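PDB 4V1T: LYND from Lyngbya aestuarii, which probably catalyses the ATP-dependent cyclodehydration of cysteine residues in a cyanobactin precursor peptide, as a YcaO-family heterocyclase. Local coordinates for residues T4-H12 against L46-I55; H343-T351 against A534-Q544. One frame throughout, in Å; residues are numbered along the deposited sequence.

Interaction 1: residues T4-H12 against L46-I55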
loop_
_atom_site.group_PDB
_atom_site.type_symbol
_atom_site.label_atom_id
_atom_site.label_comp_id
_atom_site.label_asym_id
_atom_site.label_seq_id
_atom_site.Cartn_x
_atom_site.Cartn_y
_atom_site.Cartn_z
ATOM N N THR B 4 -8.330 -13.283 -49.674
ATOM C CA THR B 4 -9.137 -14.322 -49.018
ATOM C C THR B 4 -8.872 -14.512 -47.503
ATOM O O THR B 4 -9.235 -15.551 -46.949
ATOM C CB THR B 4 -8.944 -15.683 -49.739
ATOM O OG1 THR B 4 -7.560 -16.045 -49.731
ATOM C CG2 THR B 4 -9.421 -15.616 -51.188
ATOM N N PRO B 5 -8.264 -13.515 -46.816
ATOM C CA PRO B 5 -8.166 -13.710 -45.364
ATOM C C PRO B 5 -9.479 -13.411 -44.651
ATOM O O PRO B 5 -10.278 -12.615 -45.130
ATOM C CB PRO B 5 -7.091 -12.705 -44.946
ATOM C CG PRO B 5 -7.196 -11.616 -45.938
ATOM C CD PRO B 5 -7.574 -12.277 -47.235
ATOM N N LEU B 6 -9.692 -14.049 -43.511
ATOM C CA LEU B 6 -10.921 -13.858 -42.762
ATOM C C LEU B 6 -10.835 -12.640 -41.845
ATOM O O LEU B 6 -9.860 -12.461 -41.116
ATOM C CB LEU B 6 -11.234 -15.110 -41.951
ATOM C CG LEU B 6 -11.495 -16.361 -42.793
ATOM C CD1 LEU B 6 -11.537 -17.585 -41.899
ATOM C CD2 LEU B 6 -12.789 -16.221 -43.587
ATOM N N LEU B 7 -11.867 -11.802 -41.904
ATOM C CA LEU B 7 -11.955 -10.616 -41.066
ATOM C C LEU B 7 -12.800 -10.895 -39.837
ATOM O O LEU B 7 -13.771 -11.642 -39.891
ATOM C CB LEU B 7 -12.559 -9.453 -41.846
ATOM C CG LEU B 7 -11.794 -8.998 -43.083
ATOM C CD1 LEU B 7 -12.604 -7.939 -43.804
ATOM C CD2 LEU B 7 -10.421 -8.463 -42.702
ATOM N N GLN B 8 -12.413 -10.304 -38.717
ATOM C CA GLN B 8 -13.202 -10.418 -37.507
ATOM C C GLN B 8 -12.849 -9.328 -36.508
ATOM O O GLN B 8 -11.698 -8.902 -36.397
ATOM C CB GLN B 8 -13.020 -11.793 -36.853
ATOM C CG GLN B 8 -11.640 -12.058 -36.277
ATOM C CD GLN B 8 -11.589 -13.310 -35.402
ATOM O OE1 GLN B 8 -12.613 -13.894 -35.043
ATOM N NE2 GLN B 8 -10.383 -13.717 -35.049
ATOM N N ILE B 9 -13.864 -8.864 -35.790
ATOM C CA ILE B 9 -13.632 -8.086 -34.599
ATOM C C ILE B 9 -12.923 -9.029 -33.637
ATOM O O ILE B 9 -13.273 -10.204 -33.507
ATOM C CB ILE B 9 -14.927 -7.555 -33.976
ATOM C CG1 ILE B 9 -15.676 -6.657 -34.966
ATOM C CG2 ILE B 9 -14.621 -6.767 -32.714
ATOM C CD1 ILE B 9 -14.904 -5.439 -35.448
ATOM N N GLN B 10 -11.904 -8.515 -32.978
ATOM C CA GLN B 10 -11.045 -9.360 -32.166
ATOM C C GLN B 10 -11.838 -10.188 -31.174
ATOM O O GLN B 10 -12.709 -9.661 -30.492
ATOM C CB GLN B 10 -9.956 -8.535 -31.470
ATOM C CG GLN B 10 -10.337 -7.151 -30.963
ATOM C CD GLN B 10 -9.147 -6.211 -31.035
ATOM O OE1 GLN B 10 -8.332 -6.297 -31.959
ATOM N NE2 GLN B 10 -9.019 -5.333 -30.056
ATOM N N PRO B 11 -11.538 -11.496 -31.113
ATOM C CA PRO B 11 -12.452 -12.501 -30.564
ATOM C C PRO B 11 -12.620 -12.504 -29.054
ATOM O O PRO B 11 -13.402 -13.305 -28.545
ATOM C CB PRO B 11 -11.839 -13.819 -31.036
ATOM C CG PRO B 11 -10.397 -13.533 -31.172
ATOM C CD PRO B 11 -10.308 -12.113 -31.643
ATOM N N HIS B 12 -11.921 -11.623 -28.343
ATOM C CA HIS B 12 -12.088 -11.562 -26.896
ATOM C C HIS B 12 -13.313 -10.714 -26.558
ATOM O O HIS B 12 -13.770 -10.698 -25.423
ATOM C CB HIS B 12 -10.821 -11.034 -26.214
ATOM C CG HIS B 12 -10.515 -9.596 -26.495
ATOM N ND1 HIS B 12 -11.051 -8.570 -25.754
ATOM C CD2 HIS B 12 -9.701 -9.013 -27.408
ATOM C CE1 HIS B 12 -10.593 -7.416 -26.204
ATOM N NE2 HIS B 12 -9.769 -7.659 -27.205
ATOM N N LEU B 46 -18.572 -9.763 -38.990
ATOM C CA LEU B 46 -17.169 -9.749 -38.616
ATOM C C LEU B 46 -16.939 -10.694 -37.443
ATOM O O LEU B 46 -16.304 -10.344 -36.463
ATOM C CB LEU B 46 -16.736 -8.328 -38.259
ATOM C CG LEU B 46 -16.767 -7.308 -39.399
ATOM C CD1 LEU B 46 -16.434 -5.927 -38.866
ATOM C CD2 LEU B 46 -15.778 -7.698 -40.486
ATOM N N ASN B 47 -17.475 -11.900 -37.555
ATOM C CA ASN B 47 -17.355 -12.900 -36.506
ATOM C C ASN B 47 -16.305 -13.955 -36.846
ATOM O O ASN B 47 -16.023 -14.831 -36.040
ATOM C CB ASN B 47 -18.707 -13.563 -36.253
ATOM C CG ASN B 47 -19.310 -14.162 -37.507
ATOM O OD1 ASN B 47 -18.685 -14.185 -38.570
ATOM N ND2 ASN B 47 -20.544 -14.644 -37.392
ATOM N N GLY B 48 -15.737 -13.868 -38.046
ATOM C CA GLY B 48 -14.668 -14.757 -38.466
ATOM C C GLY B 48 -15.043 -15.735 -39.567
ATOM O O GLY B 48 -14.188 -16.485 -40.037
ATOM N N GLN B 49 -16.310 -15.732 -39.982
ATOM C CA GLN B 49 -16.791 -16.643 -41.028
ATOM C C GLN B 49 -16.748 -16.007 -42.421
ATOM O O GLN B 49 -17.157 -16.634 -43.395
ATOM C CB GLN B 49 -18.233 -17.095 -40.748
ATOM C CG GLN B 49 -18.528 -17.540 -39.322
ATOM C CD GLN B 49 -19.994 -17.902 -39.119
ATOM O OE1 GLN B 49 -20.894 -17.181 -39.557
ATOM N NE2 GLN B 49 -20.239 -19.020 -38.450
ATOM N N TYR B 50 -16.251 -14.775 -42.517
ATOM C CA TYR B 50 -16.371 -13.998 -43.758
ATOM C C TYR B 50 -15.075 -13.333 -44.200
ATOM O O TYR B 50 -14.330 -12.776 -43.390
ATOM C CB TYR B 50 -17.433 -12.912 -43.596
ATOM C CG TYR B 50 -18.830 -13.424 -43.330
ATOM C CD1 TYR B 50 -19.252 -13.714 -42.038
ATOM C CD2 TYR B 50 -19.728 -13.605 -44.367
ATOM C CE1 TYR B 50 -20.530 -14.174 -41.793
ATOM C CE2 TYR B 50 -21.005 -14.065 -44.133
ATOM C CZ TYR B 50 -21.399 -14.347 -42.844
ATOM O OH TYR B 50 -22.670 -14.803 -42.604
ATOM N N THR B 51 -14.823 -13.412 -45.502
ATOM C CA THR B 51 -13.807 -12.613 -46.174
ATOM C C THR B 51 -14.470 -11.299 -46.590
ATOM O O THR B 51 -15.700 -11.199 -46.595
ATOM C CB THR B 51 -13.253 -13.346 -47.415
ATOM O OG1 THR B 51 -12.707 -14.609 -47.018
ATOM C CG2 THR B 51 -12.160 -12.555 -48.106
ATOM N N LEU B 52 -13.666 -10.288 -46.916
ATOM C CA LEU B 52 -14.182 -9.032 -47.448
ATOM C C LEU B 52 -15.108 -9.286 -48.630
ATOM O O LEU B 52 -16.220 -8.773 -48.678
ATOM C CB LEU B 52 -13.032 -8.117 -47.877
ATOM C CG LEU B 52 -13.439 -6.770 -48.497
ATOM C CD1 LEU B 52 -14.124 -5.890 -47.464
ATOM C CD2 LEU B 52 -12.232 -6.059 -49.085
ATOM N N GLU B 53 -14.639 -10.089 -49.574
ATOM C CA GLU B 53 -15.417 -10.431 -50.755
ATOM C C GLU B 53 -16.819 -10.884 -50.358
ATOM O O GLU B 53 -17.815 -10.443 -50.927
ATOM C CB GLU B 53 -14.705 -11.524 -51.556
ATOM C CG GLU B 53 -13.322 -11.124 -52.048
ATOM C CD GLU B 53 -12.571 -12.278 -52.673
ATOM O OE1 GLU B 53 -13.057 -13.423 -52.584
ATOM O OE2 GLU B 53 -11.490 -12.038 -53.249
ATOM N N GLN B 54 -16.886 -11.744 -49.348
ATOM C CA GLN B 54 -18.152 -12.323 -48.918
ATOM C C GLN B 54 -19.075 -11.302 -48.257
ATOM O O GLN B 54 -20.289 -11.366 -48.422
ATOM C CB GLN B 54 -17.890 -13.486 -47.966
ATOM C CG GLN B 54 -17.326 -14.717 -48.654
ATOM C CD GLN B 54 -16.579 -15.612 -47.695
ATOM O OE1 GLN B 54 -15.365 -15.502 -47.557
ATOM N NE2 GLN B 54 -17.303 -16.487 -47.006
ATOM N N ILE B 55 -18.497 -10.371 -47.507
ATOM C CA ILE B 55 -19.267 -9.330 -46.833
ATOM C C ILE B 55 -19.848 -8.346 -47.844
ATOM O O ILE B 55 -20.982 -7.890 -47.689
ATOM C CB ILE B 55 -18.406 -8.550 -45.819
ATOM C CG1 ILE B 55 -17.903 -9.489 -44.712
ATOM C CG2 ILE B 55 -19.204 -7.401 -45.193
ATOM C CD1 ILE B 55 -16.737 -8.940 -43.920
HETATM O O HOH W 1 -16.209 -12.446 -40.551
#

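Interaction 2: residues H343-T351 against A534-Q544. With ADP (adenosine-5'-diphosphate), chain L.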
loop_
_atom_site.group_PDB
_atom_site.type_symbol
_atom_site.label_atom_id
_atom_site.label_comp_id
_atom_site.label_asym_id
_atom_site.label_seq_id
_atom_site.Cartn_x
_atom_site.Cartn_y
_atom_site.Cartn_z
ATOM N N HIS B 343 13.188 19.104 7.502
ATOM C CA HIS B 343 14.027 19.491 6.372
ATOM C C HIS B 343 13.983 18.391 5.310
ATOM O O HIS B 343 12.945 17.752 5.138
ATOM C CB HIS B 343 15.456 19.774 6.841
ATOM C CG HIS B 343 15.545 20.877 7.853
ATOM N ND1 HIS B 343 14.703 20.972 8.938
ATOM C CD2 HIS B 343 16.382 21.938 7.933
ATOM C CE1 HIS B 343 15.013 22.046 9.646
ATOM N NE2 HIS B 343 16.031 22.647 9.058
ATOM N N ARG B 344 15.098 18.188 4.605
ATOM C CA ARG B 344 15.217 17.225 3.497
ATOM C C ARG B 344 14.722 17.817 2.179
ATOM O O ARG B 344 13.973 18.794 2.160
ATOM C CB ARG B 344 14.492 15.905 3.780
ATOM C CG ARG B 344 14.816 15.300 5.135
ATOM C CD ARG B 344 15.109 13.819 5.017
ATOM N NE ARG B 344 15.407 13.221 6.321
ATOM C CZ ARG B 344 16.455 12.437 6.586
ATOM N NH1 ARG B 344 17.340 12.116 5.642
ATOM N NH2 ARG B 344 16.618 11.955 7.812
ATOM N N GLY B 345 15.160 17.208 1.079
ATOM C CA GLY B 345 14.940 17.748 -0.250
ATOM C C GLY B 345 13.684 17.245 -0.932
ATOM O O GLY B 345 13.269 17.800 -1.939
ATOM N N THR B 346 13.080 16.188 -0.399
ATOM C CA THR B 346 11.845 15.667 -0.957
ATOM C C THR B 346 10.946 15.119 0.144
ATOM O O THR B 346 11.355 15.018 1.292
ATOM C CB THR B 346 12.120 14.569 -2.002
ATOM O OG1 THR B 346 10.909 14.271 -2.717
ATOM C CG2 THR B 346 12.656 13.313 -1.347
ATOM N N THR B 347 9.716 14.782 -0.225
ATOM C CA THR B 347 8.733 14.268 0.719
ATOM C C THR B 347 9.033 12.810 1.040
ATOM O O THR B 347 9.552 12.084 0.193
ATOM C CB THR B 347 7.303 14.357 0.161
ATOM O OG1 THR B 347 7.172 13.493 -0.975
ATOM C CG2 THR B 347 6.979 15.778 -0.256
ATOM N N PRO B 348 8.678 12.368 2.254
ATOM C CA PRO B 348 8.923 10.966 2.606
ATOM C C PRO B 348 8.108 10.003 1.752
ATOM O O PRO B 348 8.491 8.842 1.589
ATOM C CB PRO B 348 8.519 10.891 4.088
ATOM C CG PRO B 348 7.593 12.031 4.289
ATOM C CD PRO B 348 8.048 13.115 3.355
ATOM N N GLU B 349 7.002 10.480 1.187
ATOM C CA GLU B 349 6.182 9.649 0.317
ATOM C C GLU B 349 6.850 9.428 -1.039
ATOM O O GLU B 349 6.735 8.357 -1.629
ATOM C CB GLU B 349 4.793 10.270 0.136
ATOM C CG GLU B 349 3.959 10.274 1.412
ATOM C CD GLU B 349 3.793 11.651 2.028
ATOM O OE1 GLU B 349 4.797 12.367 2.207
ATOM O OE2 GLU B 349 2.647 12.015 2.349
ATOM N N GLN B 350 7.539 10.446 -1.538
ATOM C CA GLN B 350 8.333 10.292 -2.749
ATOM C C GLN B 350 9.476 9.311 -2.490
ATOM O O GLN B 350 9.715 8.405 -3.289
ATOM C CB GLN B 350 8.895 11.642 -3.208
ATOM C CG GLN B 350 9.854 11.558 -4.387
ATOM C CD GLN B 350 9.201 11.078 -5.666
ATOM O OE1 GLN B 350 8.576 10.025 -5.707
ATOM N NE2 GLN B 350 9.345 11.859 -6.727
ATOM N N THR B 351 10.175 9.500 -1.375
ATOM C CA THR B 351 11.307 8.631 -1.000
ATOM C C THR B 351 10.853 7.179 -0.953
ATOM O O THR B 351 11.505 6.297 -1.504
ATOM C CB THR B 351 11.884 9.028 0.365
ATOM O OG1 THR B 351 12.273 10.407 0.337
ATOM C CG2 THR B 351 13.101 8.152 0.740
ATOM N N ALA B 534 21.616 7.753 5.554
ATOM C CA ALA B 534 21.109 7.722 4.193
ATOM C C ALA B 534 20.358 9.005 3.887
ATOM O O ALA B 534 19.983 9.737 4.801
ATOM C CB ALA B 534 20.209 6.520 3.988
ATOM N N GLY B 535 20.134 9.269 2.602
ATOM C CA GLY B 535 19.413 10.462 2.192
ATOM C C GLY B 535 19.110 10.440 0.717
ATOM O O GLY B 535 19.689 9.658 -0.031
ATOM N N ASN B 536 18.209 11.319 0.297
ATOM C CA ASN B 536 17.841 11.419 -1.100
ATOM C C ASN B 536 18.973 12.000 -1.932
ATOM O O ASN B 536 19.016 11.816 -3.146
ATOM C CB ASN B 536 16.571 12.257 -1.248
ATOM C CG ASN B 536 15.378 11.620 -0.560
ATOM O OD1 ASN B 536 14.699 10.769 -1.131
ATOM N ND2 ASN B 536 15.121 12.027 0.679
ATOM N N THR B 537 19.882 12.706 -1.264
ATOM C CA THR B 537 21.077 13.236 -1.895
ATOM C C THR B 537 22.274 12.965 -0.989
ATOM O O THR B 537 22.103 12.639 0.179
ATOM C CB THR B 537 20.972 14.747 -2.139
ATOM O OG1 THR B 537 21.135 15.440 -0.897
ATOM C CG2 THR B 537 19.624 15.122 -2.749
ATOM N N LEU B 538 23.477 13.117 -1.528
ATOM C CA LEU B 538 24.696 12.950 -0.749
ATOM C C LEU B 538 24.748 13.944 0.394
ATOM O O LEU B 538 25.072 13.587 1.516
ATOM C CB LEU B 538 25.946 13.129 -1.625
ATOM C CG LEU B 538 26.479 11.913 -2.375
ATOM C CD1 LEU B 538 27.655 12.333 -3.246
ATOM C CD2 LEU B 538 26.880 10.795 -1.418
ATOM N N GLU B 539 24.439 15.201 0.095
ATOM C CA GLU B 539 24.585 16.263 1.094
ATOM C C GLU B 539 23.539 16.111 2.191
ATOM O O GLU B 539 23.749 16.540 3.321
ATOM C CB GLU B 539 24.527 17.658 0.455
ATOM C CG GLU B 539 23.717 17.777 -0.823
ATOM C CD GLU B 539 24.467 17.318 -2.062
ATOM O OE1 GLU B 539 25.608 17.764 -2.266
ATOM O OE2 GLU B 539 23.910 16.501 -2.828
ATOM N N GLU B 540 22.416 15.492 1.850
ATOM C CA GLU B 540 21.368 15.199 2.821
ATOM C C GLU B 540 21.852 14.136 3.789
ATOM O O GLU B 540 21.663 14.237 5.004
ATOM C CB GLU B 540 20.111 14.711 2.100
ATOM C CG GLU B 540 18.803 15.031 2.796
ATOM C CD GLU B 540 17.599 14.580 1.977
ATOM O OE1 GLU B 540 17.201 15.315 1.046
ATOM O OE2 GLU B 540 17.071 13.476 2.248
ATOM N N ALA B 541 22.479 13.108 3.241
ATOM C CA ALA B 541 22.991 12.011 4.041
ATOM C C ALA B 541 24.166 12.455 4.919
ATOM O O ALA B 541 24.283 12.030 6.071
ATOM C CB ALA B 541 23.404 10.862 3.136
ATOM N N ILE B 542 25.033 13.299 4.368
ATOM C CA ILE B 542 26.170 13.825 5.112
ATOM C C ILE B 542 25.712 14.664 6.302
ATOM O O ILE B 542 26.258 14.540 7.389
ATOM C CB ILE B 542 27.083 14.674 4.208
ATOM C CG1 ILE B 542 27.790 13.775 3.193
ATOM C CG2 ILE B 542 28.122 15.426 5.041
ATOM C CD1 ILE B 542 28.545 14.535 2.119
ATOM N N LEU B 543 24.724 15.527 6.076
ATOM C CA LEU B 543 24.194 16.379 7.131
ATOM C C LEU B 543 23.671 15.542 8.298
ATOM O O LEU B 543 23.990 15.797 9.456
ATOM C CB LEU B 543 23.066 17.264 6.598
ATOM C CG LEU B 543 22.439 18.234 7.605
ATOM C CD1 LEU B 543 23.485 19.159 8.208
ATOM C CD2 LEU B 543 21.338 19.046 6.943
ATOM N N GLN B 544 22.860 14.544 7.982
ATOM C CA GLN B 544 22.307 13.682 9.007
ATOM C C GLN B 544 23.413 12.922 9.730
ATOM O O GLN B 544 23.383 12.792 10.950
ATOM C CB GLN B 544 21.296 12.705 8.401
ATOM C CG GLN B 544 20.564 11.852 9.426
ATOM C CD GLN B 544 19.711 12.677 10.367
ATOM O OE1 GLN B 544 18.775 13.357 9.937
ATOM N NE2 GLN B 544 20.036 12.627 11.665
HETATM P PB ADP L . 18.365 7.384 13.523
HETATM O O1B ADP L . 19.810 7.509 13.111
HETATM O O2B ADP L . 18.068 7.954 14.879
HETATM O O3B ADP L . 17.818 6.008 13.294
HETATM P PA ADP L . 16.166 8.208 11.806
HETATM O O1A ADP L . 15.511 9.561 11.713
HETATM O O2A ADP L . 15.403 7.065 12.451
HETATM O O3A ADP L . 17.625 8.386 12.486
HETATM O "O5'" ADP L . 16.570 7.765 10.325
HETATM C "C5'" ADP L . 16.998 6.448 10.043
HETATM C "C4'" ADP L . 17.749 6.471 8.722
HETATM O "O4'" ADP L . 16.850 6.737 7.647
HETATM C "C3'" ADP L . 18.786 7.579 8.685
HETATM O "O3'" ADP L . 19.915 7.102 7.964
HETATM C "C2'" ADP L . 18.149 8.711 7.915
HETATM O "O2'" ADP L . 19.096 9.444 7.133
HETATM C "C1'" ADP L . 17.172 7.979 7.017
HETATM N N9 ADP L . 15.954 8.790 6.782
HETATM C C8 ADP L . 15.042 9.163 7.705
HETATM N N7 ADP L . 14.051 9.886 7.129
HETATM C C5 ADP L . 14.326 9.976 5.820
HETATM C C6 ADP L . 13.690 10.603 4.645
HETATM N N6 ADP L . 12.533 11.284 4.802
HETATM N N1 ADP L . 14.298 10.473 3.446
HETATM C C2 ADP L . 15.449 9.793 3.302
HETATM N N3 ADP L . 16.083 9.196 4.334
HETATM C C4 ADP L . 15.584 9.255 5.591
#

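Interaction 1: residues T4-H12 against L46-I55
Leu-7 and Ile-9, two residues apart on strand 6-9, each give a backbone N-H to the segment 46-55. The bond from Leu-7 N to Tyr-50 O is 3.0 Å long and fairly straight, with 162° at the hydrogen. That from Ile-9 N to Leu-46 O measures 2.9 Å. Between the two acceptors the chain rounds a corner at Gly-48 and Gln-49, where Asn-47 OD1 takes the N-H of Gln-49 in an Asx turn. A water bridges here: it donates to Leu-7 O at 2.7 Å, accepts from Gly-48 N at 2.9 Å and, more weakly, from Tyr-50 N.

The apolar contacts centre on Leu-46, whose two methyls reach different partners. Its CD2 meets Leu-7 CB at 3.9 Å, while CD1 touches Ile-9 CD1 at 3.8 Å, the two side chains slanting across one another. A chi1 of -65° sets Leu-46 CG beside the backbone N, and from there the methyls diverge to Leu-7 and Ile-9. Leu-7 lies alongside Leu-52, pointing the same way, and its CD1 approaches Leu-52 CB to 4.1 Å; Ile-55 CD1 lies just beyond. Leu-72 of helix 65-78 touches Leu-7, Leu-46 and Leu-52.

At the start of helix 52-58, Thr-51 sits at the N-cap but makes no capping bond with its side chain. Instead its OG1 and backbone N both donate to Gln-54 OE1, the hydroxyl nearly in line with the amide C=O (166°) and the N from above the amide plane. Thr-51 CG2 lies 3.5 Å from Pro-5 O, on the side of CB away from the backbone N.

Strand 6-9 of the winged helix-turn-helix domain is thus joined to the corner before helix 52-58 by two direct backbone bonds and a bridging water, with leucine and isoleucine side chains packing on one side, so the join depends on the water as well as on strand-to-strand bonding.

Interaction 2: residues H343-T351 against A534-Q544
Arg-344 and Glu-540 cross at about a right angle in the adenosine pocket of the YcaO domain, where the arginine lies flat against the base of ADP. ADP C5 sits over the centre of the guanidinium, and Arg-344 CZ comes within 3.3 Å of it. A bend at chi2 (-134°) turns the chain to bring this face to the ring. At the guanidinium edge lies Glu-540 OE2, forming a long salt bridge of 3.7 Å with Arg-344 NH1; the two planes are 79° apart.

On the segment 534-544, Ala-534 holds the ribose, its N donating to ADP O3' at 3.0 Å. Asn-536 ND2 points at the Watson-Crick side of the adenine, with a weak bond to ADP N1.

Behind this shell, the buried carboxylate of Glu-540 ties both segments together. Its OE1 accepts from Gly-345 N at 2.8 Å, approached from above the carboxylate plane. Through its syn lone pair, OE2 takes Asn-536 ND2 at 2.9 Å and, from above the plane, also Asn-536 N. The bond from ND2 restrains the turn of the Asn-536 amide, while that from the backbone N holds the main chain; OD1 faces Thr-346 CG2 and Thr-351 OG1. Glu-540 reaches them with an extended chain, CG anti to its backbone N (chi1 -150°).

Farther out, both helices start with threonine N-caps. Thr-347 OG1 accepts from Gln-350 N and also bonds Pro-375 O of the second subunit. Thr-537 OG1 accepts from Glu-540 N at 3.0 Å, capping helix 538-561 at the residue that carries the carboxylate.

Overall arrangement
Interaction 1 comes first along the chain and closes before interaction 2 opens. Their centres lie about 59 Å and their nearest atoms about 33 Å apart, and they share no helix or sheet. The 4-12/46-55 contact belongs to the small three-stranded sheet 50-51, 6-9, 81-83 of the N-terminal winged helix domain, far from the chain centre. The 343-351/534-544 contact joins strand 532-535 and helix 538-561 of the YcaO region to the loop leading into helix 348-355 and its first turn; the side chain of Gln-544 lies about 6 Å from a magnesium ion. Both touch the second subunit. The winged-helix region, which in related cyclodehydratases binds the leader peptide, stands well apart from the nucleotide site.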